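Local coordinates for protein spydx (Streptococcus pyogenes, PDB 2J43) that binds alpha-glucans such as glycogen through family 41 carbohydrate-binding modules, as part of a streptococcal pullulanase that probably cleaves alpha-1,6-glucosidic linkages, at residues Tyr118-Ser122 with Gly123-Asn127; Ile174-Lys177 with Ser178-Gly181. All blocks are in the same frame, centred on the assembly; numbering follows the deposited sequence.

Two loops of the C-terminal pullulanase-associated module in this chain close on their own side chains. Interaction 1 (118-127) leads from strand 113-119 to strand 128-134, which is not its neighbour in the sheet; interaction 2 (174-181) takes in the end of strand 170-176, which pairs with 128-134, and the turn after it. Their centres lie about 13 Å apart. They meet where Asn127 O lies 2.9 Å from Lys177 N, probably a hydrogen bond, and where Tyr118 CD1 packs 3.7 Å from Ile174 CG1. An asparagine amide and a buried tyrosine organise the first, an aspartate carboxylate the more exposed second.

Interaction 1 of 2, residues Tyr118-Ser122 with Gly123-Asn127; sequences YHNQS and GHYDN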
loop_
_atom_site.group_PDB
_atom_site.type_symbol
_atom_site.label_atom_id
_atom_site.label_comp_id
_atom_site.label_asym_id
_atom_site.label_seq_id
_atom_site.Cartn_x
_atom_site.Cartn_y
_atom_site.Cartn_z
ATOM N N TYR A 118 0.068 1.162 12.774
ATOM C CA TYR A 118 -0.645 2.003 13.721
ATOM C C TYR A 118 0.065 3.328 13.790
ATOM O O TYR A 118 1.230 3.328 14.091
ATOM C CB TYR A 118 -0.646 1.405 15.160
ATOM C CG TYR A 118 -1.315 2.353 16.130
ATOM C CD1 TYR A 118 -2.702 2.524 16.093
ATOM C CD2 TYR A 118 -0.583 3.095 17.070
ATOM C CE1 TYR A 118 -3.340 3.428 16.935
ATOM C CE2 TYR A 118 -1.220 3.983 17.944
ATOM C CZ TYR A 118 -2.596 4.151 17.859
ATOM O OH TYR A 118 -3.234 5.032 18.716
ATOM N N HIS A 119 -0.653 4.421 13.532
ATOM C CA HIS A 119 -0.132 5.778 13.558
ATOM C C HIS A 119 -0.855 6.573 14.658
ATOM O O HIS A 119 -2.070 6.406 14.843
ATOM C CB HIS A 119 -0.323 6.447 12.181
ATOM C CG HIS A 119 0.451 7.729 12.015
ATOM N ND1 HIS A 119 -0.037 8.952 12.402
ATOM C CD2 HIS A 119 1.663 7.966 11.456
ATOM C CE1 HIS A 119 0.870 9.884 12.156
ATOM N NE2 HIS A 119 1.900 9.318 11.561
ATOM N N ASN A 120 -0.100 7.395 15.394
ATOM C CA ASN A 120 -0.692 8.372 16.293
ATOM C C ASN A 120 -0.075 9.753 16.066
ATOM O O ASN A 120 0.914 9.882 15.347
ATOM C CB ASN A 120 -0.656 7.921 17.781
ATOM C CG ASN A 120 0.757 7.767 18.335
ATOM O OD1 ASN A 120 1.730 8.270 17.752
ATOM N ND2 ASN A 120 0.879 7.043 19.507
ATOM N N GLN A 121 -0.679 10.773 16.690
ATOM C CA GLN A 121 -0.311 12.179 16.419
ATOM C C GLN A 121 1.032 12.522 17.001
ATOM O O GLN A 121 1.818 13.260 16.396
ATOM C CB GLN A 121 -1.339 13.103 17.040
ATOM C CG GLN A 121 -2.713 12.930 16.508
ATOM C CD GLN A 121 -2.789 13.228 15.034
ATOM O OE1 GLN A 121 -2.996 12.319 14.223
ATOM N NE2 GLN A 121 -2.604 14.492 14.671
ATOM N N SER A 122 1.311 11.963 18.180
ATOM C CA SER A 122 2.528 12.252 18.916
ATOM C C SER A 122 3.741 11.526 18.379
ATOM O O SER A 122 4.867 11.953 18.587
ATOM C CB SER A 122 2.328 11.877 20.386
ATOM O OG SER A 122 2.050 10.473 20.501
ATOM N N GLY A 123 3.513 10.406 17.690
ATOM C CA GLY A 123 4.598 9.567 17.247
ATOM C C GLY A 123 5.272 8.765 18.374
ATOM O O GLY A 123 6.378 8.257 18.184
ATOM N N HIS A 124 4.612 8.689 19.535
ATOM C CA HIS A 124 5.142 8.013 20.710
ATOM C C HIS A 124 4.556 6.594 20.756
ATOM O O HIS A 124 3.369 6.430 21.017
ATOM C CB HIS A 124 4.724 8.757 21.980
ATOM C CG HIS A 124 5.293 10.134 22.109
ATOM N ND1 HIS A 124 4.640 11.137 22.803
ATOM C CD2 HIS A 124 6.443 10.675 21.650
ATOM C CE1 HIS A 124 5.355 12.247 22.739
ATOM N NE2 HIS A 124 6.464 11.989 22.065
ATOM N N TYR A 125 5.371 5.595 20.449
ATOM C CA TYR A 125 4.887 4.215 20.414
ATOM C C TYR A 125 5.462 3.334 21.537
ATOM O O TYR A 125 5.147 2.154 21.607
ATOM C CB TYR A 125 5.153 3.633 19.024
ATOM C CG TYR A 125 4.540 4.411 17.909
ATOM C CD1 TYR A 125 3.164 4.288 17.624
ATOM C CD2 TYR A 125 5.307 5.273 17.115
ATOM C CE1 TYR A 125 2.577 5.009 16.599
ATOM C CE2 TYR A 125 4.733 5.986 16.108
ATOM C CZ TYR A 125 3.382 5.849 15.832
ATOM O OH TYR A 125 2.818 6.604 14.826
ATOM N N ASP A 126 6.299 3.890 22.421
ATOM C CA ASP A 126 6.852 3.110 23.518
ATOM C C ASP A 126 5.717 2.507 24.345
ATOM O O ASP A 126 4.762 3.182 24.712
ATOM C CB ASP A 126 7.706 3.961 24.461
ATOM C CG ASP A 126 9.105 4.241 23.934
ATOM O OD1 ASP A 126 9.538 3.619 22.939
ATOM O OD2 ASP A 126 9.844 5.068 24.538
ATOM N N ASN A 127 5.882 1.223 24.633
ATOM C CA ASN A 127 4.973 0.447 25.484
ATOM C C ASN A 127 3.559 0.261 24.919
ATOM O O ASN A 127 2.641 -0.157 25.620
ATOM C CB ASN A 127 4.942 0.986 26.896
ATOM C CG ASN A 127 6.333 1.119 27.510
ATOM O OD1 ASN A 127 6.727 2.226 27.915
ATOM N ND2 ASN A 127 7.096 0.068 27.482
#
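The side-chain amide of Asn120 lies nearly parallel to the phenol ring of Tyr125, the planes 9° apart and the two side chains running in opposing senses, with Asn120 CG 3.7 Å from Tyr125 CE1. Around this pair the chain turns after strand 113-119 and heads toward strand 128-134, in the C-terminal beta-sandwich module of this glycogen-binding fragment.

Hydrogen bonds use both ends of the amide. Asn120 ND2 gives a nearly straight bond to His124 O (3.0 Å, 168°); this acceptor lies in the amide plane, although the nitrogen sits above the plane of the His124 carbonyl. Asn120 OD1 takes a short but bent, weak bond from Gly123 N (2.8 Å). With CG between the backbone N and the carbonyl carbon (chi1 64°), the amide is folded back toward the turn it spans. The backbone N of Asn120 donates to Tyr125 OH at 3.1 Å, and Ser122 OG accepts from His124 N in an ST turn.

Van der Waals contact completes the closure. Tyr118 CD2 meets the edge of the Tyr125 ring in its plane, 3.7 Å from CE1, while Tyr118 OH bonds to the carbonyl of Asp206. Tyr125 OH also sits over one face of the His119 imidazole, offset toward its rim.

Tyr125 is buried, and its hydroxyl finds a polar partner in the backbone N-H just past the strand. The chemistry therefore ties both ends of the bend, while a single asparagine side chain links two successive residues across the turn.

Interaction 2 of 2, residues Ile174-Lys177 with Ser178-Gly181; sequences ILDK and SKTG
Lys179 folds its aliphatic chain against the carboxylate of Asp176, CG to CG at 3.7 Å, the two side chains crossing at a slant. Together they border a type I beta turn, Asp176 to Lys179, combined with an Asx turn at the end of strand 170-176 of the beta-sandwich module.

The main-chain bond of the beta turn runs from Lys179 N to Asp176 O (3.2 Å). Beside it, Asp176 CG stands anti to the backbone N (chi1 -177°), which brings the carboxylate beside the carbonyl carbon and over the advancing chain. Asp176 OD1 then accepts twice from Ser178: from its N at 3.0 Å on the anti side, which makes the Asx turn, and from its OG at 2.7 Å on the syn side, both donors tilted well out of the carboxylate plane to the same face. Two donors from one residue limit how the carboxylate can rotate.

The other oxygen serves the lysine. Bends along its side chain bring the ammonium back to Asp176 in a salt bridge at the surface of the protein. Lys177 extends elsewhere, its NZ making a weak hydrogen bond to Asn145. Lys179 NZ reaches Asp176 OD2 at 3.2 Å from above the carboxylate plane, 45° out of it.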
loop_
_atom_site.group_PDB
_atom_site.type_symbol
_atom_site.label_atom_id
_atom_site.label_comp_id
_atom_site.label_asym_id
_atom_site.label_seq_id
_atom_site.Cartn_x
_atom_site.Cartn_y
_atom_site.Cartn_z
ATOM N N ILE A 174 -5.359 -2.191 19.832
ATOM C CA ILE A 174 -4.103 -1.510 20.207
ATOM C C ILE A 174 -4.157 -1.192 21.699
ATOM O O ILE A 174 -5.122 -0.544 22.176
ATOM C CB ILE A 174 -3.884 -0.216 19.428
ATOM C CG1 ILE A 174 -4.039 -0.413 17.923
ATOM C CG2 ILE A 174 -2.493 0.383 19.740
ATOM C CD1 ILE A 174 -3.091 -1.453 17.321
ATOM N N LEU A 175 -3.118 -1.598 22.419
ATOM C CA LEU A 175 -3.021 -1.421 23.872
ATOM C C LEU A 175 -1.940 -0.455 24.271
ATOM O O LEU A 175 -0.918 -0.315 23.578
ATOM C CB LEU A 175 -2.703 -2.761 24.532
ATOM C CG LEU A 175 -3.573 -3.958 24.155
ATOM C CD1 LEU A 175 -3.188 -5.187 25.013
ATOM C CD2 LEU A 175 -5.038 -3.581 24.289
ATOM N N ASP A 176 -2.169 0.231 25.384
ATOM C CA ASP A 176 -1.139 1.023 26.005
ATOM C C ASP A 176 -0.784 0.409 27.351
ATOM O O ASP A 176 -1.506 0.547 28.315
ATOM C CB ASP A 176 -1.628 2.466 26.130
ATOM C CG ASP A 176 -0.588 3.383 26.713
ATOM O OD1 ASP A 176 0.445 2.876 27.218
ATOM O OD2 ASP A 176 -0.766 4.636 26.723
ATOM N N LYS A 177 0.330 -0.299 27.391
ATOM C CA LYS A 177 0.741 -1.047 28.597
ATOM C C LYS A 177 1.214 -0.150 29.750
ATOM O O LYS A 177 1.431 -0.668 30.843
ATOM C CB LYS A 177 1.838 -2.005 28.257
ATOM C CG LYS A 177 1.469 -3.021 27.171
ATOM C CD LYS A 177 2.481 -4.128 26.998
ATOM C CE LYS A 177 3.885 -3.607 26.706
ATOM N NZ LYS A 177 4.908 -4.688 26.541
ATOM N N SER A 178 1.374 1.146 29.509
ATOM C CA SER A 178 1.737 2.082 30.560
ATOM C C SER A 178 0.536 2.372 31.463
ATOM O O SER A 178 0.677 2.857 32.607
ATOM C CB SER A 178 2.287 3.362 29.952
ATOM O OG SER A 178 1.261 4.185 29.454
ATOM N N LYS A 179 -0.658 2.018 30.989
ATOM C CA LYS A 179 -1.882 2.276 31.727
ATOM C C LYS A 179 -2.340 1.096 32.564
ATOM O O LYS A 179 -1.739 0.049 32.534
ATOM C CB LYS A 179 -2.996 2.665 30.755
ATOM C CG LYS A 179 -2.642 3.791 29.818
ATOM C CD LYS A 179 -2.322 5.064 30.600
ATOM C CE LYS A 179 -2.792 6.322 29.938
ATOM N NZ LYS A 179 -1.944 6.684 28.810
ATOM N N THR A 180 -3.410 1.289 33.340
ATOM C CA THR A 180 -4.056 0.192 34.074
ATOM C C THR A 180 -5.582 0.157 33.832
ATOM O O THR A 180 -6.190 1.149 33.431
ATOM C CB THR A 180 -3.798 0.304 35.580
ATOM O OG1 THR A 180 -4.421 1.488 36.042
ATOM C CG2 THR A 180 -2.316 0.516 35.908
ATOM N N GLY A 181 -6.178 -0.999 34.085
ATOM C CA GLY A 181 -7.610 -1.194 33.903
ATOM C C GLY A 181 -8.075 -0.882 32.493
ATOM O O GLY A 181 -7.395 -1.235 31.535
#